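Local coordinates for protein polyketide Synthase III (Ectocarpus siliculosus, PDB 4B0N) that is a type III polyketide synthase of the chalcone synthase family, probably an acyltransferase making phlorotannin monomers, and holds arachidonic acid in this crystal, at residues Y55-N60 with R91-P96; N203-V208 with A250-A255. All blocks are in the same frame, centred on the assembly; numbering follows the deposited sequence.

How the contacts relate
Contact 1 and contact 2 lie on opposite sides of the chain's centre. Their centres are 33 Å apart, and their nearest atoms are about 18 Å apart, so they do not touch. Along the chain they come in series: contact 1 closes before contact 2 opens. All four segments belong to the N-terminal chalcone synthase region. Contact 1 is a small two-stranded antiparallel sheet beside the tail of the bound arachidonic acid. Contact 2 packs helix 196-210 on the five-stranded mixed sheet. Strand 245-255 links the two regions. Its first residue, D245, has a backbone bond to Y92 of contact 1, and its last six residues form half of contact 2.

Contact 1. Residues Y55-N60 with R91-P96; sequences YRCTQN and RYFAVP. With ACD (arachidonic acid), chain D.
Strands 55-58 and 91-93 run antiparallel. Y55 and F93 form a hydrogen-bonded pair, with F93 N 2.7 Å from Y55 O and Y55 N bonded to F93 O. C57 and R91 form another, with C57 N 2.8 Å from R91 O and R91 N bonded to C57 O. Between them R56 and Y92 are a non-hydrogen-bonded pair on one face of the sheet. The bend at chi2 (94°) lays R56 CD over the Y92 ring in a CH-pi contact, 4.0 Å from the centroid. E361 takes both polar ends, by a salt bridge to R56 NH2 and a hydrogen bond with Y92 OH. Y55, C57, R91 and F93 share the opposite face. R91 NE makes a nearly straight bond (172°) of 3.2 Å to a lone pair of Q59 OE1. The Q59 amide stands 73° from the guanidinium plane, and its NE2 bonds to A241 O. F93 CZ lies over one guanidinium face. Arachidonic acid C18 comes 3.5 Å from R91 NH1 and 3.7 Å from F93 CZ, so both residues line the pocket at its tail. P96 CB covers one face of the Y55 ring. Helix 59-68 follows, its A62 against C57 and R91, and Y83 of helix 79-84 touches R91 and Q59.

Contact 2. Residues N203-V208 with A250-A255; sequences NANDYV and AVLKGA
This is a buried helix-on-sheet contact in the thiolase-type fold of the N-terminal half. L252 of the strand packs against A204 and N205 of the helix, and V208 against the backbone of residues 252-254. Helix 196-210 is the crossover of a beta-alpha-beta unit, joining the parallel strands 185-190 and 215-223. Strand 245-255 lies next to 215-223 in the same mixed sheet and runs antiparallel to it. In relatives of this fold the matching helix carries the nucleophilic cysteine near its N-terminal end. The segment axes come within 7.9 Å, at 36° between their directions. The contact is made by van der Waals packing. L252 points its branches at one turn of the helix: CD1 rests on A204 CB at 3.6 Å, and CD2 lies against the amide oxygen of N205. One turn later V208 comes close to the strand, with its CA 5.2 Å from that of G254. A CB on G254 would point at the helix, toward V208 O. Cutting V208 back to an alanine removes both methyls, and would probably open a gap over the backbone from L252 O to G254 N. P43 of strand 42-51 also packs on N205 and V208. Elsewhere on the helix D206 makes a salt bridge to K156 of the second subunit, and N203 OD1 bonds to T187 of that subunit, so the helix also serves the dimer interface. With CG1 set between the backbone N and the carbonyl carbon (chi1 88°), V208 turns CG2 onto the strand, 3.3 Å from L252 O and 3.4 Å from G254 N.

Contact 1. Residues Y55-N60 with R91-P96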
# COMPACT_ATOMS: atom_id res chain seq x y z
N TYR A 55 12.71 7.79 22.87
CA TYR A 55 12.38 8.84 23.84
C TYR A 55 10.96 8.76 24.39
O TYR A 55 9.99 9.00 23.67
CB TYR A 55 12.65 10.22 23.24
CG TYR A 55 14.05 10.37 22.69
CD1 TYR A 55 15.12 10.67 23.53
CD2 TYR A 55 14.31 10.20 21.33
CE1 TYR A 55 16.41 10.79 23.04
CE2 TYR A 55 15.60 10.32 20.82
CZ TYR A 55 16.64 10.62 21.68
OH TYR A 55 17.93 10.75 21.18
N ARG A 56 10.85 8.43 25.67
CA ARG A 56 9.58 8.46 26.38
C ARG A 56 9.35 9.87 26.94
O ARG A 56 10.04 10.31 27.85
CB ARG A 56 9.57 7.40 27.49
CG ARG A 56 8.56 7.64 28.61
CD ARG A 56 7.25 6.91 28.38
NE ARG A 56 7.10 5.78 29.28
CZ ARG A 56 6.57 5.85 30.51
NH1 ARG A 56 6.14 7.01 31.00
NH2 ARG A 56 6.47 4.75 31.25
N CYS A 57 8.38 10.58 26.36
CA CYS A 57 8.08 11.96 26.74
C CYS A 57 6.74 12.06 27.45
O CYS A 57 5.70 11.71 26.88
CB CYS A 57 8.10 12.86 25.50
SG CYS A 57 7.49 14.55 25.75
N THR A 58 6.77 12.54 28.69
CA THR A 58 5.56 12.76 29.49
C THR A 58 4.74 13.92 28.93
O THR A 58 5.25 14.73 28.15
CB THR A 58 5.87 13.02 30.98
OG1 THR A 58 6.53 14.28 31.12
CG2 THR A 58 6.74 11.90 31.56
N GLN A 59 3.47 14.00 29.33
CA GLN A 59 2.56 15.01 28.79
C GLN A 59 2.79 16.40 29.38
O GLN A 59 2.47 17.41 28.74
CB GLN A 59 1.10 14.57 28.95
CG GLN A 59 0.16 15.18 27.92
CD GLN A 59 0.36 14.67 26.50
OE1 GLN A 59 1.43 14.15 26.15
NE2 GLN A 59 -0.67 14.82 25.67
N ASN A 60 3.33 16.46 30.59
CA ASN A 60 3.76 17.73 31.17
C ASN A 60 4.97 18.30 30.43
O ASN A 60 5.08 19.51 30.24
CB ASN A 60 4.06 17.58 32.67
CG ASN A 60 2.81 17.30 33.49
OD1 ASN A 60 1.74 17.89 33.26
ND2 ASN A 60 2.94 16.42 34.47
N ARG A 91 4.08 9.48 25.92
CA ARG A 91 4.18 8.88 24.59
C ARG A 91 5.62 8.89 24.08
O ARG A 91 6.45 9.66 24.57
CB ARG A 91 3.20 9.52 23.59
CG ARG A 91 3.20 11.04 23.56
CD ARG A 91 1.91 11.59 22.99
NE ARG A 91 1.83 13.03 23.21
CZ ARG A 91 2.02 13.96 22.28
NH1 ARG A 91 2.28 13.62 21.02
NH2 ARG A 91 1.93 15.24 22.60
N TYR A 92 5.91 8.03 23.10
CA TYR A 92 7.28 7.80 22.64
C TYR A 92 7.58 8.50 21.31
O TYR A 92 6.75 8.50 20.40
CB TYR A 92 7.55 6.30 22.51
CG TYR A 92 7.45 5.54 23.82
CD1 TYR A 92 6.21 5.28 24.41
CD2 TYR A 92 8.59 5.07 24.46
CE1 TYR A 92 6.12 4.58 25.60
CE2 TYR A 92 8.51 4.37 25.65
CZ TYR A 92 7.27 4.13 26.22
OH TYR A 92 7.17 3.44 27.40
N PHE A 93 8.77 9.08 21.21
CA PHE A 93 9.22 9.77 20.00
C PHE A 93 10.61 9.30 19.55
O PHE A 93 11.45 8.95 20.37
CB PHE A 93 9.23 11.29 20.21
CG PHE A 93 7.91 11.85 20.69
CD1 PHE A 93 6.74 11.65 19.96
CD2 PHE A 93 7.85 12.60 21.85
CE1 PHE A 93 5.53 12.18 20.40
CE2 PHE A 93 6.65 13.13 22.30
CZ PHE A 93 5.49 12.92 21.57
N ALA A 94 10.82 9.31 18.24
CA ALA A 94 12.10 8.92 17.64
C ALA A 94 13.11 10.08 17.62
O ALA A 94 14.31 9.86 17.43
CB ALA A 94 11.89 8.37 16.24
N VAL A 95 12.61 11.29 17.80
CA VAL A 95 13.44 12.49 17.74
C VAL A 95 13.59 13.10 19.14
O VAL A 95 12.62 13.15 19.90
CB VAL A 95 12.86 13.54 16.77
CG1 VAL A 95 13.99 14.24 16.03
CG2 VAL A 95 11.92 12.91 15.75
N PRO A 96 14.81 13.57 19.48
CA PRO A 96 15.04 14.16 20.81
C PRO A 96 14.46 15.57 21.00
O PRO A 96 14.48 16.08 22.12
CB PRO A 96 16.57 14.21 20.91
CG PRO A 96 17.04 14.25 19.50
CD PRO A 96 16.06 13.42 18.72
C1 ACD D . -6.42 9.35 12.26
C2 ACD D . -5.69 9.01 10.98
C3 ACD D . -4.18 9.17 11.18
C4 ACD D . -3.51 9.67 9.92
C5 ACD D . -2.14 10.21 10.24
C6 ACD D . -1.37 10.73 9.29
C7 ACD D . 0.00 11.26 9.64
C8 ACD D . -0.06 12.68 10.14
C9 ACD D . 0.89 13.12 10.96
C10 ACD D . 0.87 14.54 11.48
C11 ACD D . 0.73 14.55 12.98
C12 ACD D . 1.55 15.29 13.72
C13 ACD D . 1.38 15.29 15.22
C14 ACD D . 2.71 15.06 15.91
C15 ACD D . 2.74 14.85 17.22
C16 ACD D . 4.05 14.62 17.93
C17 ACD D . 4.59 15.96 18.43
C18 ACD D . 4.47 16.11 19.94
C19 ACD D . 4.05 17.53 20.29
C20 ACD D . 4.18 17.79 21.78
O1 ACD D . -7.31 8.58 12.67

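Contact 2. Residues N203-V208 with A250-A255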
# COMPACT_ATOMS: atom_id res chain seq x y z
N ASN A 203 -4.79 -9.14 4.46
CA ASN A 203 -3.84 -9.52 3.41
C ASN A 203 -2.98 -10.71 3.79
O ASN A 203 -2.68 -11.56 2.95
CB ASN A 203 -2.97 -8.32 3.04
CG ASN A 203 -3.66 -7.37 2.07
OD1 ASN A 203 -4.88 -7.27 2.05
ND2 ASN A 203 -2.86 -6.68 1.27
N ALA A 204 -2.59 -10.78 5.07
CA ALA A 204 -1.82 -11.90 5.58
C ALA A 204 -2.68 -13.16 5.72
O ALA A 204 -2.24 -14.26 5.37
CB ALA A 204 -1.17 -11.54 6.90
N ASN A 205 -3.91 -12.99 6.23
CA ASN A 205 -4.86 -14.10 6.37
C ASN A 205 -5.16 -14.75 5.02
O ASN A 205 -5.17 -15.98 4.91
CB ASN A 205 -6.16 -13.62 7.03
CG ASN A 205 -5.95 -13.08 8.44
OD1 ASN A 205 -4.86 -13.16 9.00
ND2 ASN A 205 -7.00 -12.50 9.00
N ASP A 206 -5.41 -13.91 4.01
CA ASP A 206 -5.68 -14.36 2.65
C ASP A 206 -4.58 -15.27 2.13
O ASP A 206 -4.85 -16.34 1.58
CB ASP A 206 -5.83 -13.16 1.71
CG ASP A 206 -7.11 -12.36 1.95
OD1 ASP A 206 -7.99 -12.80 2.71
OD2 ASP A 206 -7.23 -11.26 1.35
N TYR A 207 -3.33 -14.84 2.30
CA TYR A 207 -2.17 -15.57 1.82
C TYR A 207 -1.97 -16.88 2.56
O TYR A 207 -1.63 -17.91 1.97
CB TYR A 207 -0.90 -14.71 1.95
CG TYR A 207 0.38 -15.46 1.66
CD1 TYR A 207 0.77 -15.73 0.35
CD2 TYR A 207 1.20 -15.91 2.69
CE1 TYR A 207 1.93 -16.43 0.07
CE2 TYR A 207 2.37 -16.61 2.43
CZ TYR A 207 2.73 -16.86 1.12
OH TYR A 207 3.89 -17.55 0.84
N VAL A 208 -2.21 -16.84 3.87
CA VAL A 208 -1.84 -17.92 4.75
C VAL A 208 -2.85 -19.08 4.75
O VAL A 208 -2.48 -20.23 5.01
CB VAL A 208 -1.54 -17.38 6.17
CG1 VAL A 208 -2.80 -17.33 7.04
CG2 VAL A 208 -0.44 -18.19 6.84
N ALA A 250 3.32 -8.97 13.72
CA ALA A 250 2.60 -10.22 13.93
C ALA A 250 2.98 -11.24 12.87
O ALA A 250 3.01 -10.93 11.67
CB ALA A 250 1.10 -9.97 13.92
N VAL A 251 3.29 -12.46 13.31
CA VAL A 251 3.53 -13.57 12.41
C VAL A 251 2.25 -14.38 12.31
O VAL A 251 1.58 -14.61 13.32
CB VAL A 251 4.70 -14.46 12.87
CG1 VAL A 251 5.05 -15.48 11.80
CG2 VAL A 251 5.92 -13.61 13.20
N LEU A 252 1.91 -14.80 11.10
CA LEU A 252 0.65 -15.49 10.87
C LEU A 252 0.83 -16.85 10.22
O LEU A 252 1.54 -16.98 9.22
CB LEU A 252 -0.29 -14.61 10.05
CG LEU A 252 -1.05 -13.62 10.93
CD1 LEU A 252 -0.92 -12.20 10.41
CD2 LEU A 252 -2.51 -14.02 11.08
N LYS A 253 0.19 -17.85 10.81
CA LYS A 253 0.17 -19.21 10.30
C LYS A 253 -1.24 -19.63 9.91
O LYS A 253 -2.22 -19.04 10.36
CB LYS A 253 0.75 -20.19 11.34
CG LYS A 253 -0.03 -20.25 12.65
CD LYS A 253 0.52 -21.34 13.56
CE LYS A 253 -0.18 -21.30 14.91
NZ LYS A 253 0.28 -22.40 15.81
N GLY A 254 -1.33 -20.65 9.04
CA GLY A 254 -2.61 -21.25 8.67
C GLY A 254 -2.70 -22.66 9.22
O GLY A 254 -2.04 -23.58 8.72
N ALA A 255 -3.53 -22.84 10.25
CA ALA A 255 -3.60 -24.10 10.97
C ALA A 255 -4.96 -24.78 10.88
O ALA A 255 -5.99 -24.11 10.75
CB ALA A 255 -3.22 -23.89 12.43